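Local coordinates for methyl transferase from Methanosarcina acetivorans (Methanosarcina acetivorans, PDB 6MRO), which probably acts as an S-adenosylmethionine-dependent methyltransferase, and binds S-adenosylhomocysteine and calcium, at residues R65-S68 with D69-K73; L89-D92 with Q93-E97; R151-S154 with K155-E159. The protein carries 1 engineered substitution. One frame throughout, in Å; residues are numbered along the deposited sequence. Where two conformers were deposited one is given.

Contact 1 (R65-S68 with D69-K73). Engineered in segment 65-68: Arg65 (natural residue Asp).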
ATOM      1  N   ARG A  65      14.065   7.676   6.918  1.00 23.97           N
ATOM      2  CA  ARG A  65      14.404   8.537   5.788  1.00 28.42           C
ATOM      3  C   ARG A  65      13.202   8.750   4.875  1.00 24.68           C
ATOM      4  O   ARG A  65      12.935   9.876   4.435  1.00 24.16           O
ATOM      5  CB  ARG A  65      15.581   7.942   5.014  1.00 35.32           C
ATOM      6  CG  ARG A  65      15.823   8.551   3.636  1.00 37.61           C
ATOM      7  CD  ARG A  65      16.316   9.968   3.744  1.00 38.33           C
ATOM      8  NE  ARG A  65      16.756  10.504   2.459  1.00 37.60           N
ATOM      9  CZ  ARG A  65      18.000  10.415   1.994  1.00 42.89           C
ATOM     10  NH1 ARG A  65      18.932   9.789   2.703  1.00 44.04           N
ATOM     11  NH2 ARG A  65      18.313  10.941   0.816  1.00 42.10           N
ATOM     12  N   ALA A  66      12.460   7.680   4.576  1.00 22.37           N
ATOM     13  CA  ALA A  66      11.281   7.836   3.733  1.00 20.46           C
ATOM     14  C   ALA A  66      10.239   8.714   4.418  1.00 21.20           C
ATOM     15  O   ALA A  66       9.679   9.632   3.802  1.00 22.50           O
ATOM     16  CB  ALA A  66      10.707   6.461   3.387  1.00 19.28           C
ATOM     17  N   ILE A  67       9.968   8.445   5.701  1.00 24.76           N
ATOM     18  CA  ILE A  67       9.008   9.257   6.450  1.00 22.30           C
ATOM     19  C   ILE A  67       9.456  10.720   6.500  1.00 23.88           C
ATOM     20  O   ILE A  67       8.647  11.637   6.305  1.00 24.32           O
ATOM     21  CB  ILE A  67       8.788   8.660   7.856  1.00 22.62           C
ATOM     22  CG1 ILE A  67       8.016   7.318   7.758  1.00 19.80           C
ATOM     23  CG2 ILE A  67       8.066   9.668   8.785  1.00 22.78           C
ATOM     24  CD1 ILE A  67       6.660   7.410   7.047  1.00 23.54           C
ATOM     25  N   SER A  68      10.753  10.960   6.737  0.50 24.71           N
ATOM     26  CA  SER A  68      11.253  12.333   6.774  0.50 27.05           C
ATOM     27  C   SER A  68      11.066  13.023   5.430  0.50 25.50           C
ATOM     28  O   SER A  68      10.647  14.187   5.372  0.50 25.45           O
ATOM     29  CB  SER A  68      12.727  12.347   7.181  0.50 30.02           C
ATOM     30  OG  SER A  68      12.881  11.911   8.517  0.50 33.50           O
ATOM     31  N   ASP A  69      11.382  12.321   4.338  1.00 23.41           N
ATOM     32  CA  ASP A  69      11.175  12.882   3.006  1.00 25.99           C
ATOM     33  C   ASP A  69       9.693  13.058   2.699  1.00 22.07           C
ATOM     34  O   ASP A  69       9.315  14.033   2.040  1.00 26.85           O
ATOM     35  CB  ASP A  69      11.838  11.998   1.943  1.00 21.84           C
ATOM     36  CG  ASP A  69      13.356  12.062   1.995  1.00 24.68           C
ATOM     37  OD1 ASP A  69      13.897  13.039   2.549  1.00 27.34           O
ATOM     38  OD2 ASP A  69      14.002  11.124   1.502  1.00 26.83           O
ATOM     39  N   ALA A  70       8.845  12.131   3.165  1.00 21.79           N
ATOM     40  CA  ALA A  70       7.403  12.248   2.952  1.00 20.12           C
ATOM     41  C   ALA A  70       6.854  13.485   3.648  1.00 20.70           C
ATOM     42  O   ALA A  70       6.058  14.238   3.072  1.00 23.62           O
ATOM     43  CB  ALA A  70       6.680  10.990   3.461  1.00 19.25           C
ATOM     44  N   LYS A  71       7.276  13.701   4.896  1.00 21.96           N
ATOM     45  CA  LYS A  71       6.843  14.872   5.656  1.00 27.58           C
ATOM     46  C   LYS A  71       7.216  16.165   4.944  1.00 25.72           C
ATOM     47  O   LYS A  71       6.386  17.071   4.808  1.00 26.61           O
ATOM     48  CB  LYS A  71       7.461  14.840   7.052  1.00 26.63           C
ATOM     49  CG  LYS A  71       6.904  13.796   7.990  1.00 30.54           C
ATOM     50  CD  LYS A  71       7.645  13.859   9.325  1.00 37.78           C
ATOM     51  CE  LYS A  71       6.947  13.037  10.403  1.00 38.69           C
ATOM     52  NZ  LYS A  71       7.824  12.892  11.598  1.00 39.98           N
ATOM     53  N   ALA A  72       8.467  16.270   4.487  1.00 29.76           N
ATOM     54  CA  ALA A  72       8.916  17.483   3.801  1.00 31.27           C
ATOM     55  C   ALA A  72       8.122  17.729   2.522  1.00 27.24           C
ATOM     56  O   ALA A  72       7.832  18.879   2.169  1.00 29.97           O
ATOM     57  CB  ALA A  72      10.409  17.382   3.492  1.00 34.03           C
ATOM     58  N   LYS A  73       7.776  16.658   1.811  1.00 25.37           N
ATOM     59  CA  LYS A  73       6.974  16.779   0.599  1.00 26.47           C
ATOM     60  C   LYS A  73       5.593  17.340   0.916  1.00 28.44           C
ATOM     61  O   LYS A  73       5.108  18.257   0.238  1.00 28.40           O
ATOM     62  CB  LYS A  73       6.861  15.399  -0.059  1.00 29.13           C
ATOM     63  CG  LYS A  73       6.645  15.366  -1.548  1.00 32.17           C
ATOM     64  CD  LYS A  73       6.546  13.899  -2.027  1.00 31.17           C
ATOM     65  CE  LYS A  73       7.931  13.256  -2.163  1.00 28.97           C
ATOM     66  NZ  LYS A  73       7.879  11.937  -2.860  1.00 26.82           N
TER
HETATM   67  O   HOH W   1      10.610  12.905  10.664  1.00 42.46           O

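Contact 2 (L89-D92 with Q93-E97)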
ATOM      1  N   LEU A  89       3.387  -4.714  11.153  1.00 29.55           N
ATOM      2  CA  LEU A  89       3.199  -5.931  11.931  1.00 31.62           C
ATOM      3  C   LEU A  89       3.065  -5.661  13.424  1.00 33.52           C
ATOM      4  O   LEU A  89       2.851  -6.610  14.190  1.00 36.03           O
ATOM      5  CB  LEU A  89       4.358  -6.897  11.679  1.00 32.41           C
ATOM      6  CG  LEU A  89       4.607  -7.306  10.225  1.00 34.24           C
ATOM      7  CD1 LEU A  89       5.771  -8.285  10.136  1.00 35.53           C
ATOM      8  CD2 LEU A  89       3.353  -7.906   9.603  1.00 30.94           C
ATOM      9  N   GLU A  90       3.183  -4.397  13.848  1.00 30.47           N
ATOM     10  CA  GLU A  90       3.028  -4.006  15.245  1.00 33.83           C
ATOM     11  C   GLU A  90       2.066  -2.832  15.409  1.00 32.78           C
ATOM     12  O   GLU A  90       2.053  -2.198  16.470  1.00 36.64           O
ATOM     13  CB  GLU A  90       4.382  -3.633  15.855  1.00 42.21           C
ATOM     14  CG  GLU A  90       5.365  -4.776  15.982  1.00 49.11           C
ATOM     15  CD  GLU A  90       6.786  -4.280  16.145  1.00 54.91           C
ATOM     16  OE1 GLU A  90       6.974  -3.048  16.254  1.00 56.11           O
ATOM     17  OE2 GLU A  90       7.713  -5.118  16.166  1.00 57.64           O
ATOM     18  N   MET A  91       1.267  -2.512  14.392  1.00 31.61           N
ATOM     19  CA  MET A  91       0.519  -1.264  14.472  1.00 34.72           C
ATOM     20  C   MET A  91      -0.711  -1.354  15.360  1.00 31.55           C
ATOM     21  O   MET A  91      -1.423  -0.355  15.498  1.00 34.77           O
ATOM     22  CB  MET A  91       0.123  -0.772  13.075  1.00 35.08           C
ATOM     23  CG  MET A  91      -0.809  -1.665  12.295  1.00 35.48           C
ATOM     24  SD  MET A  91      -1.104  -0.908  10.698  1.00 28.33           S
ATOM     25  CE  MET A  91      -2.011  -2.215   9.873  1.00 28.90           C
ATOM     26  N   ASP A  92      -0.891  -2.462  16.037  1.00 31.08           N
ATOM     27  CA  ASP A  92      -1.957  -2.541  17.016  1.00 32.23           C
ATOM     28  C   ASP A  92      -1.567  -1.682  18.222  1.00 39.31           C
ATOM     29  O   ASP A  92      -2.393  -1.343  19.014  1.00 42.97           O
ATOM     30  CB  ASP A  92      -2.218  -3.960  17.415  1.00 34.42           C
ATOM     31  CG  ASP A  92      -1.020  -4.669  17.893  1.00 44.37           C
ATOM     32  OD1 ASP A  92       0.086  -4.493  17.413  1.00 45.67           O
ATOM     33  OD2 ASP A  92      -1.189  -5.498  18.756  1.00 50.78           O
ATOM     34  N   GLN A  93      -0.293  -1.357  18.356  1.00 37.27           N
ATOM     35  CA  GLN A  93       0.150  -0.499  19.425  1.00 39.40           C
ATOM     36  C   GLN A  93       0.140   0.943  19.001  1.00 37.19           C
ATOM     37  O   GLN A  93       0.424   1.789  19.779  1.00 37.00           O
ATOM     38  CB  GLN A  93       1.526  -0.860  19.892  1.00 43.72           C
ATOM     39  CG  GLN A  93       1.621  -2.174  20.599  1.00 45.98           C
ATOM     40  CD  GLN A  93       2.103  -2.028  22.035  1.00 46.60           C
ATOM     41  OE1 GLN A  93       3.282  -2.007  22.305  1.00 44.57           O
ATOM     42  NE2 GLN A  93       1.190  -1.932  22.935  1.00 46.14           N
ATOM     43  N   LEU A  94      -0.180   1.201  17.737  1.00 37.42           N
ATOM     44  CA  LEU A  94      -0.274   2.529  17.217  1.00 35.31           C
ATOM     45  C   LEU A  94      -1.690   2.963  16.940  1.00 34.17           C
ATOM     46  O   LEU A  94      -1.984   4.096  17.051  1.00 34.10           O
ATOM     47  CB  LEU A  94       0.521   2.670  15.922  1.00 33.36           C
ATOM     48  CG  LEU A  94       1.994   2.403  16.003  1.00 34.91           C
ATOM     49  CD1 LEU A  94       2.561   2.188  14.647  1.00 34.15           C
ATOM     50  CD2 LEU A  94       2.637   3.611  16.625  1.00 37.10           C
ATOM     51  N   PHE A  95      -2.545   2.041  16.541  1.00 31.92           N
ATOM     52  CA  PHE A  95      -3.919   2.364  16.197  1.00 28.87           C
ATOM     53  C   PHE A  95      -4.854   1.428  16.948  1.00 35.07           C
ATOM     54  O   PHE A  95      -4.492   0.292  17.270  1.00 39.31           O
ATOM     55  CB  PHE A  95      -4.191   2.245  14.681  1.00 24.83           C
ATOM     56  CG  PHE A  95      -3.130   2.867  13.803  1.00 28.44           C
ATOM     57  CD1 PHE A  95      -2.373   2.077  12.944  1.00 26.50           C
ATOM     58  CD2 PHE A  95      -2.896   4.238  13.828  1.00 30.24           C
ATOM     59  CE1 PHE A  95      -1.406   2.636  12.129  1.00 30.96           C
ATOM     60  CE2 PHE A  95      -1.928   4.808  13.010  1.00 27.44           C
ATOM     61  CZ  PHE A  95      -1.176   4.010  12.169  1.00 30.44           C
ATOM     62  N   THR A  96      -6.055   1.912  17.246  1.00 32.93           N
ATOM     63  CA  THR A  96      -7.056   1.042  17.836  1.00 34.71           C
ATOM     64  C   THR A  96      -7.808   0.313  16.723  1.00 33.67           C
ATOM     65  O   THR A  96      -7.595   0.546  15.529  1.00 30.34           O
ATOM     66  CB  THR A  96      -8.015   1.828  18.735  1.00 41.84           C
ATOM     67  OG1 THR A  96      -8.466   3.006  18.051  1.00 45.67           O
ATOM     68  CG2 THR A  96      -7.322   2.225  20.031  1.00 47.09           C
ATOM     69  N   GLU A  97      -8.700  -0.582  17.127  1.00 38.04           N
ATOM     70  CA  GLU A  97      -9.492  -1.364  16.189  1.00 37.77           C
ATOM     71  C   GLU A  97     -10.494  -0.476  15.454  1.00 35.56           C
ATOM     72  O   GLU A  97     -10.929   0.557  15.968  1.00 35.38           O
ATOM     73  CB  GLU A  97     -10.228  -2.473  16.951  1.00 43.79           C
ATOM     74  CG  GLU A  97     -10.959  -3.502  16.099  1.00 45.32           C
ATOM     75  CD  GLU A  97     -11.675  -4.558  16.941  1.00 49.00           C
ATOM     76  OE1 GLU A  97     -11.539  -4.537  18.188  1.00 50.42           O
ATOM     77  OE2 GLU A  97     -12.396  -5.391  16.348  1.00 47.66           O
TER

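Contact 3 (R151-S154 with K155-E159). With CA (calcium ion), chain D.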
ATOM      1  N   ARG A 151       9.512 -12.406  -6.098  0.70 36.60           N
ATOM      2  CA  ARG A 151       8.186 -13.012  -6.091  0.70 35.74           C
ATOM      3  C   ARG A 151       7.191 -12.119  -6.822  0.70 32.10           C
ATOM      4  O   ARG A 151       7.358 -10.900  -6.903  0.70 32.60           O
ATOM      5  CB  ARG A 151       7.699 -13.240  -4.656  0.70 38.14           C
ATOM      6  CG  ARG A 151       8.288 -14.445  -3.945  0.70 39.56           C
ATOM      7  CD  ARG A 151       7.857 -14.448  -2.479  0.70 39.98           C
ATOM      8  NE  ARG A 151       8.231 -13.200  -1.817  0.70 39.43           N
ATOM      9  CZ  ARG A 151       7.677 -12.744  -0.697  0.70 38.33           C
ATOM     10  NH1 ARG A 151       8.094 -11.593  -0.176  0.70 37.89           N
ATOM     11  NH2 ARG A 151       6.715 -13.434  -0.099  0.70 35.76           N
ATOM     12  N   ARG A 152       6.156 -12.739  -7.378  1.00 27.49           N
ATOM     13  CA  ARG A 152       5.014 -12.005  -7.904  1.00 23.38           C
ATOM     14  C   ARG A 152       3.754 -12.741  -7.469  1.00 22.73           C
ATOM     15  O   ARG A 152       3.769 -13.959  -7.271  1.00 25.76           O
ATOM     16  CB  ARG A 152       5.055 -11.862  -9.439  1.00 26.74           C
ATOM     17  CG  ARG A 152       6.347 -11.231  -9.994  1.00 28.80           C
ATOM     18  CD  ARG A 152       6.144 -10.666 -11.410  1.00 31.07           C
ATOM     19  NE  ARG A 152       5.769 -11.694 -12.388  1.00 30.49           N
ATOM     20  CZ  ARG A 152       6.623 -12.510 -12.999  1.00 30.76           C
ATOM     21  NH1 ARG A 152       7.925 -12.434 -12.742  1.00 33.21           N
ATOM     22  NH2 ARG A 152       6.174 -13.408 -13.867  1.00 31.35           N
ATOM     23  N   ALA A 153       2.666 -12.003  -7.306  1.00 23.16           N
ATOM     24  CA  ALA A 153       1.466 -12.558  -6.697  1.00 22.43           C
ATOM     25  C   ALA A 153       0.483 -12.973  -7.784  1.00 24.75           C
ATOM     26  O   ALA A 153       0.189 -12.197  -8.697  1.00 23.46           O
ATOM     27  CB  ALA A 153       0.829 -11.552  -5.736  1.00 22.79           C
ATOM     28  N   SER A 154       0.006 -14.212  -7.704  1.00 24.00           N
ATOM     29  CA  SER A 154      -1.038 -14.676  -8.604  1.00 24.30           C
ATOM     30  C   SER A 154      -2.398 -14.366  -7.996  1.00 24.20           C
ATOM     31  O   SER A 154      -2.506 -14.020  -6.821  1.00 23.65           O
ATOM     32  CB  SER A 154      -0.910 -16.172  -8.854  1.00 26.01           C
ATOM     33  OG  SER A 154      -1.188 -16.878  -7.659  1.00 26.69           O
ATOM     34  N   LYS A 155      -3.452 -14.480  -8.807  1.00 24.90           N
ATOM     35  CA  LYS A 155      -4.786 -14.283  -8.253  1.00 26.19           C
ATOM     36  C   LYS A 155      -5.088 -15.335  -7.197  1.00 29.33           C
ATOM     37  O   LYS A 155      -5.701 -15.033  -6.165  1.00 29.95           O
ATOM     38  CB  LYS A 155      -5.836 -14.307  -9.361  1.00 30.80           C
ATOM     39  CG  LYS A 155      -5.608 -13.250 -10.416  1.00 36.50           C
ATOM     40  CD  LYS A 155      -6.576 -13.399 -11.574  1.00 41.68           C
ATOM     41  CE  LYS A 155      -7.494 -12.206 -11.662  1.00 42.92           C
ATOM     42  NZ  LYS A 155      -7.623 -11.767 -13.076  1.00 50.52           N
ATOM     43  N   ALA A 156      -4.629 -16.567  -7.423  1.00 27.48           N
ATOM     44  CA  ALA A 156      -4.844 -17.629  -6.446  1.00 28.81           C
ATOM     45  C   ALA A 156      -4.149 -17.303  -5.132  1.00 28.01           C
ATOM     46  O   ALA A 156      -4.719 -17.484  -4.052  1.00 30.25           O
ATOM     47  CB  ALA A 156      -4.350 -18.964  -7.005  1.00 30.46           C
ATOM     48  N   GLU A 157      -2.902 -16.836  -5.208  1.00 26.94           N
ATOM     49  CA  GLU A 157      -2.184 -16.449  -3.999  1.00 26.28           C
ATOM     50  C   GLU A 157      -2.881 -15.294  -3.290  1.00 25.13           C
ATOM     51  O   GLU A 157      -3.011 -15.306  -2.061  1.00 25.55           O
ATOM     52  CB  GLU A 157      -0.732 -16.087  -4.348  1.00 25.45           C
ATOM     53  CG  GLU A 157       0.052 -17.280  -4.900  1.00 29.96           C
ATOM     54  CD  GLU A 157       1.295 -16.890  -5.709  1.00 32.73           C
ATOM     55  OE1 GLU A 157       2.140 -17.776  -5.967  1.00 34.80           O
ATOM     56  OE2 GLU A 157       1.420 -15.713  -6.085  1.00 31.66           O
ATOM     57  N   ILE A 158      -3.380 -14.319  -4.051  1.00 24.11           N
ATOM     58  CA  ILE A 158      -4.095 -13.192  -3.456  1.00 23.17           C
ATOM     59  C   ILE A 158      -5.383 -13.670  -2.797  1.00 27.27           C
ATOM     60  O   ILE A 158      -5.680 -13.330  -1.640  1.00 25.26           O
ATOM     61  CB  ILE A 158      -4.362 -12.112  -4.521  1.00 23.13           C
ATOM     62  CG1 ILE A 158      -3.036 -11.465  -4.941  1.00 21.10           C
ATOM     63  CG2 ILE A 158      -5.319 -11.029  -3.997  1.00 25.84           C
ATOM     64  CD1 ILE A 158      -3.158 -10.531  -6.125  1.00 20.90           C
ATOM     65  N   GLU A 159      -6.112 -14.520  -3.513  1.00 25.47           N
ATOM     66  CA  GLU A 159      -7.369 -15.064  -3.016  1.00 26.81           C
ATOM     67  C   GLU A 159      -7.144 -15.894  -1.758  1.00 31.07           C
ATOM     68  O   GLU A 159      -7.885 -15.770  -0.783  1.00 28.17           O
ATOM     69  CB  GLU A 159      -8.046 -15.914  -4.091  1.00 32.84           C
ATOM     70  CG  GLU A 159      -8.724 -15.106  -5.186  1.00 32.36           C
ATOM     71  CD  GLU A 159      -9.453 -15.980  -6.189  1.00 36.95           C
ATOM     72  OE1 GLU A 159     -10.583 -16.417  -5.887  1.00 38.41           O
ATOM     73  OE2 GLU A 159      -8.894 -16.230  -7.278  1.00 39.63           O
TER
HETATM   74 CA    CA D 203       4.000 -16.223  -7.019  1.00 28.83          CA
HETATM   75  O   HOH W   2       6.203 -15.762  -7.775  1.00 28.13           O
HETATM   76  O   HOH W   3       4.622 -15.403  -4.780  1.00 33.85           O

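Contact 1 (R65-S68 with D69-K73)
Arg65 and Asp69 form a salt bridge one turn apart on the same helix. Arg65 is an engineered residue; the natural one is Asp. Arg65 NE donates to Asp69 OD2 over 3.0 Å, and the N-H points somewhat off the line, at 143°. The acceptor lies close to the guanidinium plane, at its NE edge. The oxygen is met on its syn side, moderately out of the carboxylate plane. The two flat groups are nearly perpendicular, 89° apart, so this is a single-point bridge and not a paired one. Arg65 starts with CG anti to the backbone N (chi1 166°) and then bends at chi2, about the CB-CG bond, which carries NE back to Asp69. Asp69 OD2 also takes a salt bridge from Arg43, which comes from outside the helix.

On another face, Lys71 runs out extended. Lys71 CE lies 3.9 Å from Ile67 CG2, and the two side chains pass at a slant. In one of two modelled conformers of Ser68, a water links Lys71 NZ to Ser68 OG. In that conformer the hydroxyl is also hydrogen-bonded to the carbonyl of Lys64, one turn earlier.

The backbone behind these groups is regular. Asp69 N, Ala70 N, Lys71 N and Ala72 N each bond to the carbonyl four residues back; Ala70 N to Ala66 O is 2.7 Å. Ile67 and Ala70 both touch Phe83 of strand 82-85. Ala66 lies about 5 Å from the bound S-adenosylhomocysteine, measured from its side chain. The i to i+4 bridge belongs to the engineered residue. The regular helix 64-76 that carries it is the helix of a beta-alpha-beta unit, between strands 56-61 and 82-85, in a Rossmann-like methyltransferase fold.

Contact 2 (L89-D92 with Q93-E97)
Met91 lies against the edge of the Phe95 ring. Met91 SD is in the ring plane, 5.0 Å from the centroid of the Phe95 ring and 86° off its normal, which makes this an edge-on Met-aromatic contact. The ring atom nearest to Met91 SD is Phe95 CE1, at 3.8 Å. Met91 CB meets the same side of the ring, 3.8 Å from Phe95 CD1. Met91 CG sits between the backbone N and the carbonyl carbon (chi1 63°), and the chain then runs straight on. It crosses the CD1-CE1 side at a slant: CB stands above the ring plane and SD comes down to its edge. One face of the ring is covered by Leu94 CB, which is over its centre. Leu94 also reaches back: Leu94 CD1 is 4.1 Å from Met91 CB.

The turn that brings these side chains together is held by backbone bonds. Met91 O accepts two of them. Phe95 N comes in almost end-on to Met91 O at 2.8 Å, whereas Leu94 N stands well above the carbonyl plane, 3.0 Å from Met91 O. Gln93 N bonds to Glu90 O at 3.1 Å, a 3-10 pattern. Asp92 OD1 is hydrogen-bonded to His123 NE2 of helix 114-127.

The turn lies in the loop between strands 82-85 and 100-106. Met91 and Phe95 both pack on Leu37 of strand 35-39 and Val127 of helix 114-127. Phe95 also touches Thr58 of strand 56-61 and meets the Phe100 ring edge-to-face.

Contact 3 (R151-S154 with K155-E159)
The Glu157 carboxylate is the flat group here. A calcium ion sits at its oxygen edge, close to the carboxylate plane, while Ser154 OG and N lie on one face. Glu157 OE1 and OE2 bind the calcium at 2.6 and 2.8 Å. Ser154 N donates to Glu157 OE2 over 2.6 Å, reaching it from above the carboxylate plane, 41° out. The Glu157 side chain runs extended beyond CG, which brings the carboxylate back past the start of the helix.

In return, Ser154 OG accepts from Glu157 N at 3.0 Å, with an N-H angle of 165°. The two bonds form a capping box, with Ser154 as N-cap. Ile158 N bonds to Ser154 O at 2.9 Å, and Ile158 CG1 packs on Ala153 CB at 3.9 Å.

Arg152 O binds the same calcium at 2.3 Å. Two waters are also ligands, and one of them accepts from Arg152 N. Asp141 and Glu146 complete the site. The Arg152 side chain leads away, and its NE bonds to Ser140 O.

Glu157 thus serves both the metal and the helix cap. The calcium, the Ser154 N-H and the helix start would all be expected to favour a charged carboxylate.

Overall arrangement
The three contacts follow one another along the chain and do not touch. Contacts 1 and 2 both belong to the methyltransferase domain, with centres about 21 Å apart. Both are near the cofactor pocket. The Ile67 side chain of contact 1 is about 4 Å from that of Asp61, which binds S-adenosylhomocysteine. The Met91 side chain of contact 2 is about 8 Å from the bound S-adenosylhomocysteine. Contact 3 lies on the other side of the chain's centre from contact 1, and their centres are about 31 Å apart. The centres of contacts 2 and 3 are about 26 Å apart. Contact 3 holds part of one of two calcium sites, and its Ala153 side chain is about 14 Å from the bound S-adenosylhomocysteine.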